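Local coordinates for microtubule-associated protein 1 light chain 3 (Plasmodium falciparum, PDB 4EOY) that binds a peptide of Atg3, the E2-like enzyme of the Atg8 conjugation pathway, and, as an Atg8-family ubiquitin-like protein, is probably conjugated to membrane lipid, at residues N57-V60 with G61-K64; I66-Q69 with H70-S74; G100-M103 with Q104-Y107. The protein carries 3 engineered substitutions. All coordinates share one frame; numbering follows the deposited sequence.

Contact 1 (N57-V60 with G61-K64); sequences NMLV and GEFK
Glu62 reaches back over Leu59 at the start of a helix, its extended chain crossing the leucine side chain obliquely. Its CG is anti to its own carbonyl carbon (chi1 -64°), which swings the carboxylate toward the residues ahead of the helix. There OE1 of Glu62 accepts the amide N of Leu59 at 3.0 Å. The N-H arrives from above the carboxylate, 41° out of its plane. The side chain of Leu59 lies against the same carboxylate, its CB 3.5 Å from Glu62 OE1 and its CD1 3.7 Å from Glu62 OE2. Leu59 is the N-cap residue and Glu62 occupies N3, so this is one half of a capping box; a leucine side chain has no acceptor to complete it. The carbonyl of Leu59 begins the helical bonding, taking the N of Phe63 at 3.0 Å from Leu59 O.

Met58 and Phe63 close the other side of the turn, crossing at about a right angle. Met58 bends at its last torsion (chi3 -77°), and its SD comes 3.8 Å from Phe63 CB. The same sulfur stands 5.3 Å from the centre of the Phe63 ring, in an oblique Met-aromatic contact. This pairing of the residue before the N-cap with N4 is a hydrophobic staple.

One turn on, Val60 CG1 rests 4.1 Å from Lys64 CG, while Lys64 NZ is hydrogen-bonded to Thr99 and Pro97. Met58 and Glu62 each also pack on an aromatic side chain of the bound peptide. Backbone hydrogen bonds join Met58 to Met103 and Val60 to Leu101, and Val60 and Phe63 lean on helix 103-110, so the start of helix 60-72 is joined to the start of that helix.

Contact 2 (I66-Q69 with H70-S74); sequences ILHQ and HINQS
The amide N of Asn72 is shared between two carbonyls of the preceding turn, at 3.0 Å from Gln69 O and 3.3 Å from His68 O. Both bonds are weak, the first strongly bent. Earlier in the helix the bonding is regular: Ile71 N gives a nearly straight bond of 3.0 Å to Leu67 O, and His70 N one of 3.1 Å to Ile66 O.

Leu67 O is also flanked by the side chain of its partner, with Ile71 CD1 3.3 Å away. That methyl then meets Leu67 CG obliquely at 4.0 Å, and the two residues together face Ile36 of strand 31-38. On another side of the helix, the Asn72 amide lies beside the His68 imidazole, the two planes 62° apart. Asn72 ND2 has a weak hydrogen bond to Arg86 O, which ties this side chain to the chain beyond strand 81-83.

Gln73 stretches back along the end of the turn. With its CG anti to its own carbonyl carbon (chi1 -79°), it lays CG 3.3 Å from Gln69 O and carries NE2 to 3.6 Å from Gln69 CB. His70 turns its ring elsewhere, bonding through NE2 to Lys49 O and meeting Phe52 edge-to-face. It also packs on an apolar side chain of the bound peptide, whose backbone touches Ile66.

The whole is a helix-to-strand junction of the ubiquitin-like fold, in which the main helix packs on the central sheet and its last turn leads on into the short 73-75/81-83 hairpin.

Contact 3 (G100-M103 with Q104-Y107); sequences GLLM and QDLY
Asp105 folds back on Leu102 from the first turn of its helix. Its CB sits 3.3 Å from Leu102 O. With CG anti to its own carbonyl carbon (chi1 -73°), the side chain heads back along the chain, CG lying 4.0 Å from Leu102 O. At the tip, OD2 of Asp105 takes a weak hydrogen bond of 3.4 Å from Leu102 N, and it also lies 3.6 Å from Leu102 CB. The Leu101 side chain crosses the aspartate at about a right angle, bringing CD2 to 4.2 Å from Asp105 OD2.

Leu102 is the N-cap and Asp105 is N3, so the carboxylate supplies, through this weak bond, what resembles half of a capping box, without a polar N-cap side chain to return the bond. A hydrophobic staple accompanies it: Leu101, just ahead of the cap, sets CD1 4.1 Å from CD1 of Leu106 at N4.

Leu106 has a second apolar partner on its other branch, CD2 being 4.1 Å from Met103 SD. Met103 coils at chi2 and chi3 and packs on Ile32 and Leu117 of the central sheet. Next along, Tyr107 N bonds to Met103 O at 3.2 Å, and the Tyr107 hydroxyl is hydrogen-bonded to Gly115 O.

Contacts 1 and 3 are similar N-terminal caps of two different helices, with centres about 8 Å apart. Each pairs an acidic N3 residue with a leucine N-cap and adds an apolar staple; the glutamate version has the shorter bond, the aspartate version only a weak one. Between them, apolar side chains such as Val60 and Leu106 interlock in the interior while the carboxylate sides are more open. Contact 2 belongs to the same helix as contact 1, touching it through Met58 and Ile66, but lies about 20 Å from contact 3, centre to centre. The glutamines and histidines lie on its more open sides, whereas Leu67, Ile71 and Asn72 are buried.

Contact 1 (N57-V60 with G61-K64)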
loop_
_atom_site.group_PDB
_atom_site.type_symbol
_atom_site.label_atom_id
_atom_site.label_comp_id
_atom_site.label_asym_id
_atom_site.label_seq_id
_atom_site.Cartn_x
_atom_site.Cartn_y
_atom_site.Cartn_z
ATOM N N ASN A 57 4.120 -7.171 -12.474
ATOM C CA ASN A 57 4.494 -8.589 -12.346
ATOM C C ASN A 57 5.059 -9.008 -10.985
ATOM O O ASN A 57 5.366 -10.182 -10.771
ATOM C CB ASN A 57 5.435 -9.020 -13.475
ATOM C CG ASN A 57 4.697 -9.425 -14.742
ATOM O OD1 ASN A 57 3.538 -9.844 -14.706
ATOM N ND2 ASN A 57 5.375 -9.332 -15.862
ATOM N N MET A 58 5.160 -8.065 -10.052
ATOM C CA MET A 58 5.553 -8.399 -8.681
ATOM C C MET A 58 4.511 -9.305 -8.020
ATOM O O MET A 58 3.312 -9.018 -8.056
ATOM C CB MET A 58 5.721 -7.143 -7.821
ATOM C CG MET A 58 5.964 -7.422 -6.346
ATOM S SD MET A 58 6.561 -5.984 -5.409
ATOM C CE MET A 58 8.283 -5.970 -5.956
ATOM N N LEU A 59 4.978 -10.364 -7.375
ATOM C CA LEU A 59 4.085 -11.272 -6.669
ATOM C C LEU A 59 3.544 -10.629 -5.400
ATOM O O LEU A 59 4.229 -9.851 -4.739
ATOM C CB LEU A 59 4.802 -12.576 -6.316
ATOM C CG LEU A 59 5.165 -13.440 -7.513
ATOM C CD1 LEU A 59 6.153 -14.521 -7.102
ATOM C CD2 LEU A 59 3.901 -14.033 -8.121
ATOM N N VAL A 60 2.306 -10.965 -5.060
ATOM C CA VAL A 60 1.673 -10.418 -3.865
ATOM C C VAL A 60 2.526 -10.775 -2.650
ATOM O O VAL A 60 2.829 -9.912 -1.834
ATOM C CB VAL A 60 0.217 -10.912 -3.705
ATOM C CG1 VAL A 60 -0.376 -10.497 -2.372
ATOM C CG2 VAL A 60 -0.649 -10.372 -4.826
ATOM N N GLY A 61 2.935 -12.037 -2.554
ATOM C CA GLY A 61 3.802 -12.484 -1.465
ATOM C C GLY A 61 5.075 -11.661 -1.319
ATOM O O GLY A 61 5.543 -11.421 -0.213
ATOM N N GLU A 62 5.635 -11.232 -2.441
ATOM C CA GLU A 62 6.839 -10.408 -2.424
ATOM C C GLU A 62 6.512 -9.009 -1.914
ATOM O O GLU A 62 7.228 -8.467 -1.075
ATOM C CB GLU A 62 7.464 -10.341 -3.822
ATOM C CG GLU A 62 7.961 -11.679 -4.347
ATOM C CD GLU A 62 8.330 -11.657 -5.828
ATOM O OE1 GLU A 62 7.790 -10.816 -6.583
ATOM O OE2 GLU A 62 9.153 -12.506 -6.248
ATOM N N PHE A 63 5.426 -8.427 -2.416
ATOM C CA PHE A 63 5.028 -7.084 -1.989
ATOM C C PHE A 63 4.646 -7.040 -0.506
ATOM O O PHE A 63 4.967 -6.050 0.205
ATOM C CB PHE A 63 3.878 -6.556 -2.824
ATOM C CG PHE A 63 3.438 -5.182 -2.421
ATOM C CD1 PHE A 63 4.310 -4.109 -2.531
ATOM C CD2 PHE A 63 2.169 -4.965 -1.888
ATOM C CE1 PHE A 63 3.918 -2.837 -2.157
ATOM C CE2 PHE A 63 1.776 -3.699 -1.508
ATOM C CZ PHE A 63 2.641 -2.634 -1.650
ATOM N N LYS A 64 3.976 -8.105 -0.058
ATOM C CA LYS A 64 3.679 -8.312 1.361
ATOM C C LYS A 64 4.948 -8.336 2.228
ATOM O O LYS A 64 4.961 -7.771 3.313
ATOM C CB LYS A 64 2.880 -9.611 1.582
ATOM C CG LYS A 64 1.418 -9.526 1.149
ATOM C CD LYS A 64 0.520 -10.568 1.820
ATOM C CE LYS A 64 0.746 -11.972 1.288
ATOM N NZ LYS A 64 -0.343 -12.899 1.718
#

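Contact 2 (I66-Q69 with H70-S74)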
loop_
_atom_site.group_PDB
_atom_site.type_symbol
_atom_site.label_atom_id
_atom_site.label_comp_id
_atom_site.label_asym_id
_atom_site.label_seq_id
_atom_site.Cartn_x
_atom_site.Cartn_y
_atom_site.Cartn_z
ATOM N N ILE A 66 7.893 -6.895 1.442
ATOM C CA ILE A 66 8.352 -5.506 1.408
ATOM C C ILE A 66 7.521 -4.615 2.334
ATOM O O ILE A 66 8.047 -3.749 3.036
ATOM C CB ILE A 66 8.282 -4.952 -0.033
ATOM C CG1 ILE A 66 9.291 -5.689 -0.937
ATOM C CG2 ILE A 66 8.503 -3.452 -0.045
ATOM C CD1 ILE A 66 9.126 -5.378 -2.410
ATOM N N LEU A 67 6.210 -4.819 2.339
ATOM C CA LEU A 67 5.325 -3.954 3.128
ATOM C C LEU A 67 5.494 -4.187 4.635
ATOM O O LEU A 67 5.407 -3.249 5.421
ATOM C CB LEU A 67 3.872 -4.163 2.700
ATOM C CG LEU A 67 2.907 -3.006 2.922
ATOM C CD1 LEU A 67 3.440 -1.714 2.343
ATOM C CD2 LEU A 67 1.563 -3.332 2.291
ATOM N N HIS A 68 5.754 -5.437 5.022
ATOM C CA HIS A 68 6.062 -5.796 6.402
ATOM C C HIS A 68 7.223 -4.996 6.924
ATOM O O HIS A 68 7.168 -4.467 8.035
ATOM C CB HIS A 68 6.412 -7.279 6.491
ATOM C CG HIS A 68 6.312 -7.857 7.885
ATOM N ND1 HIS A 68 7.021 -7.373 8.928
ATOM C CD2 HIS A 68 5.577 -8.942 8.379
ATOM C CE1 HIS A 68 6.740 -8.095 10.039
ATOM N NE2 HIS A 68 5.855 -9.051 9.703
ATOM N N GLN A 69 8.287 -4.920 6.134
ATOM C CA GLN A 69 9.503 -4.213 6.538
ATOM C C GLN A 69 9.237 -2.727 6.643
ATOM O O GLN A 69 9.566 -2.101 7.655
ATOM C CB GLN A 69 10.640 -4.445 5.533
ATOM C CG GLN A 69 10.974 -5.902 5.280
ATOM C CD GLN A 69 11.244 -6.652 6.558
ATOM O OE1 GLN A 69 12.080 -6.239 7.349
ATOM N NE2 GLN A 69 10.533 -7.761 6.775
ATOM N N HIS A 70 8.613 -2.164 5.608
ATOM C CA HIS A 70 8.329 -0.721 5.595
ATOM C C HIS A 70 7.572 -0.301 6.835
ATOM O O HIS A 70 7.973 0.648 7.538
ATOM C CB HIS A 70 7.593 -0.343 4.317
ATOM C CG HIS A 70 7.286 1.131 4.186
ATOM N ND1 HIS A 70 8.237 2.056 3.923
ATOM C CD2 HIS A 70 6.076 1.824 4.272
ATOM C CE1 HIS A 70 7.674 3.282 3.865
ATOM N NE2 HIS A 70 6.348 3.142 4.076
ATOM N N ILE A 71 6.490 -1.015 7.150
ATOM C CA ILE A 71 5.651 -0.635 8.294
ATOM C C ILE A 71 6.438 -0.684 9.611
ATOM O O ILE A 71 6.186 0.106 10.532
ATOM C CB ILE A 71 4.404 -1.523 8.410
ATOM C CG1 ILE A 71 3.481 -1.291 7.208
ATOM C CG2 ILE A 71 3.654 -1.232 9.714
ATOM C CD1 ILE A 71 2.527 -2.445 6.912
ATOM N N ASN A 72 7.401 -1.600 9.684
ATOM C CA ASN A 72 8.192 -1.790 10.891
ATOM C C ASN A 72 9.505 -1.000 10.961
ATOM O O ASN A 72 10.223 -1.118 11.935
ATOM C CB ASN A 72 8.456 -3.282 11.093
ATOM C CG ASN A 72 7.214 -4.028 11.512
ATOM O OD1 ASN A 72 6.414 -3.525 12.294
ATOM N ND2 ASN A 72 7.038 -5.224 10.986
ATOM N N GLN A 73 9.797 -0.203 9.936
ATOM C CA GLN A 73 11.023 0.594 9.868
ATOM C C GLN A 73 10.711 2.058 10.067
ATOM O O GLN A 73 9.679 2.541 9.595
ATOM C CB GLN A 73 11.714 0.431 8.506
ATOM C CG GLN A 73 12.505 -0.856 8.389
ATOM C CD GLN A 73 13.007 -1.114 6.983
ATOM O OE1 GLN A 73 13.099 -0.195 6.165
ATOM N NE2 GLN A 73 13.327 -2.376 6.692
ATOM N N SER A 74 11.602 2.761 10.763
ATOM C CA SER A 74 11.537 4.219 10.848
ATOM C C SER A 74 12.927 4.800 10.697
ATOM O O SER A 74 13.924 4.116 10.929
ATOM C CB SER A 74 10.893 4.677 12.165
ATOM O OG SER A 74 11.657 4.326 13.304
#

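Contact 3 (G100-M103 with Q104-Y107)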
loop_
_atom_site.group_PDB
_atom_site.type_symbol
_atom_site.label_atom_id
_atom_site.label_comp_id
_atom_site.label_asym_id
_atom_site.label_seq_id
_atom_site.Cartn_x
_atom_site.Cartn_y
_atom_site.Cartn_z
ATOM N N GLY A 100 0.002 -16.202 -3.975
ATOM C CA GLY A 100 0.485 -16.694 -5.270
ATOM C C GLY A 100 -0.026 -15.977 -6.514
ATOM O O GLY A 100 0.043 -16.525 -7.604
ATOM N N LEU A 101 -0.521 -14.755 -6.353
ATOM C CA LEU A 101 -1.061 -13.958 -7.457
ATOM C C LEU A 101 -0.083 -12.841 -7.807
ATOM O O LEU A 101 0.850 -12.563 -7.045
ATOM C CB LEU A 101 -2.410 -13.340 -7.069
ATOM C CG LEU A 101 -3.622 -14.273 -6.913
ATOM C CD1 LEU A 101 -4.866 -13.501 -6.473
ATOM C CD2 LEU A 101 -3.900 -15.039 -8.197
ATOM N N LEU A 102 -0.303 -12.224 -8.969
ATOM C CA LEU A 102 0.409 -11.011 -9.377
ATOM C C LEU A 102 -0.273 -9.791 -8.785
ATOM O O LEU A 102 -1.473 -9.798 -8.532
ATOM C CB LEU A 102 0.415 -10.867 -10.904
ATOM C CG LEU A 102 1.084 -11.929 -11.762
ATOM C CD1 LEU A 102 0.914 -11.531 -13.218
ATOM C CD2 LEU A 102 2.556 -12.118 -11.432
ATOM N N MET A 103 0.489 -8.722 -8.581
ATOM C CA MET A 103 -0.079 -7.467 -8.084
ATOM C C MET A 103 -1.018 -6.832 -9.097
ATOM O O MET A 103 -1.882 -6.036 -8.733
ATOM C CB MET A 103 1.027 -6.459 -7.701
ATOM C CG MET A 103 1.669 -6.695 -6.328
ATOM S SD MET A 103 0.507 -6.558 -4.942
ATOM C CE MET A 103 -0.148 -4.907 -5.111
ATOM N N GLN A 104 -0.867 -7.175 -10.375
ATOM C CA GLN A 104 -1.822 -6.723 -11.372
ATOM C C GLN A 104 -3.202 -7.327 -11.108
ATOM O O GLN A 104 -4.212 -6.659 -11.312
ATOM C CB GLN A 104 -1.359 -7.094 -12.778
ATOM C CG GLN A 104 -2.282 -6.609 -13.893
ATOM C CD GLN A 104 -2.315 -5.093 -14.023
ATOM O OE1 GLN A 104 -1.363 -4.397 -13.624
ATOM N NE2 GLN A 104 -3.399 -4.568 -14.598
ATOM N N ASP A 105 -3.236 -8.589 -10.679
ATOM C CA ASP A 105 -4.486 -9.293 -10.464
ATOM C C ASP A 105 -5.284 -8.593 -9.369
ATOM O O ASP A 105 -6.454 -8.250 -9.560
ATOM C CB ASP A 105 -4.217 -10.755 -10.136
ATOM C CG ASP A 105 -3.760 -11.533 -11.341
ATOM O OD1 ASP A 105 -4.367 -11.334 -12.440
ATOM O OD2 ASP A 105 -2.810 -12.345 -11.200
ATOM N N LEU A 106 -4.621 -8.320 -8.253
ATOM C CA LEU A 106 -5.218 -7.543 -7.184
ATOM C C LEU A 106 -5.777 -6.246 -7.730
ATOM O O LEU A 106 -6.896 -5.854 -7.376
ATOM C CB LEU A 106 -4.198 -7.252 -6.075
ATOM C CG LEU A 106 -4.264 -8.181 -4.872
ATOM C CD1 LEU A 106 -4.042 -9.614 -5.298
ATOM C CD2 LEU A 106 -3.277 -7.760 -3.780
ATOM N N TYR A 107 -4.996 -5.575 -8.581
ATOM C CA TYR A 107 -5.417 -4.304 -9.146
ATOM C C TYR A 107 -6.670 -4.493 -9.984
ATOM O O TYR A 107 -7.642 -3.792 -9.789
ATOM C CB TYR A 107 -4.315 -3.688 -9.998
ATOM C CG TYR A 107 -4.620 -2.295 -10.471
ATOM C CD1 TYR A 107 -4.542 -1.230 -9.607
ATOM C CD2 TYR A 107 -4.970 -2.043 -11.783
ATOM C CE1 TYR A 107 -4.825 0.054 -10.019
ATOM C CE2 TYR A 107 -5.248 -0.753 -12.218
ATOM C CZ TYR A 107 -5.171 0.294 -11.323
ATOM O OH TYR A 107 -5.439 1.595 -11.715
#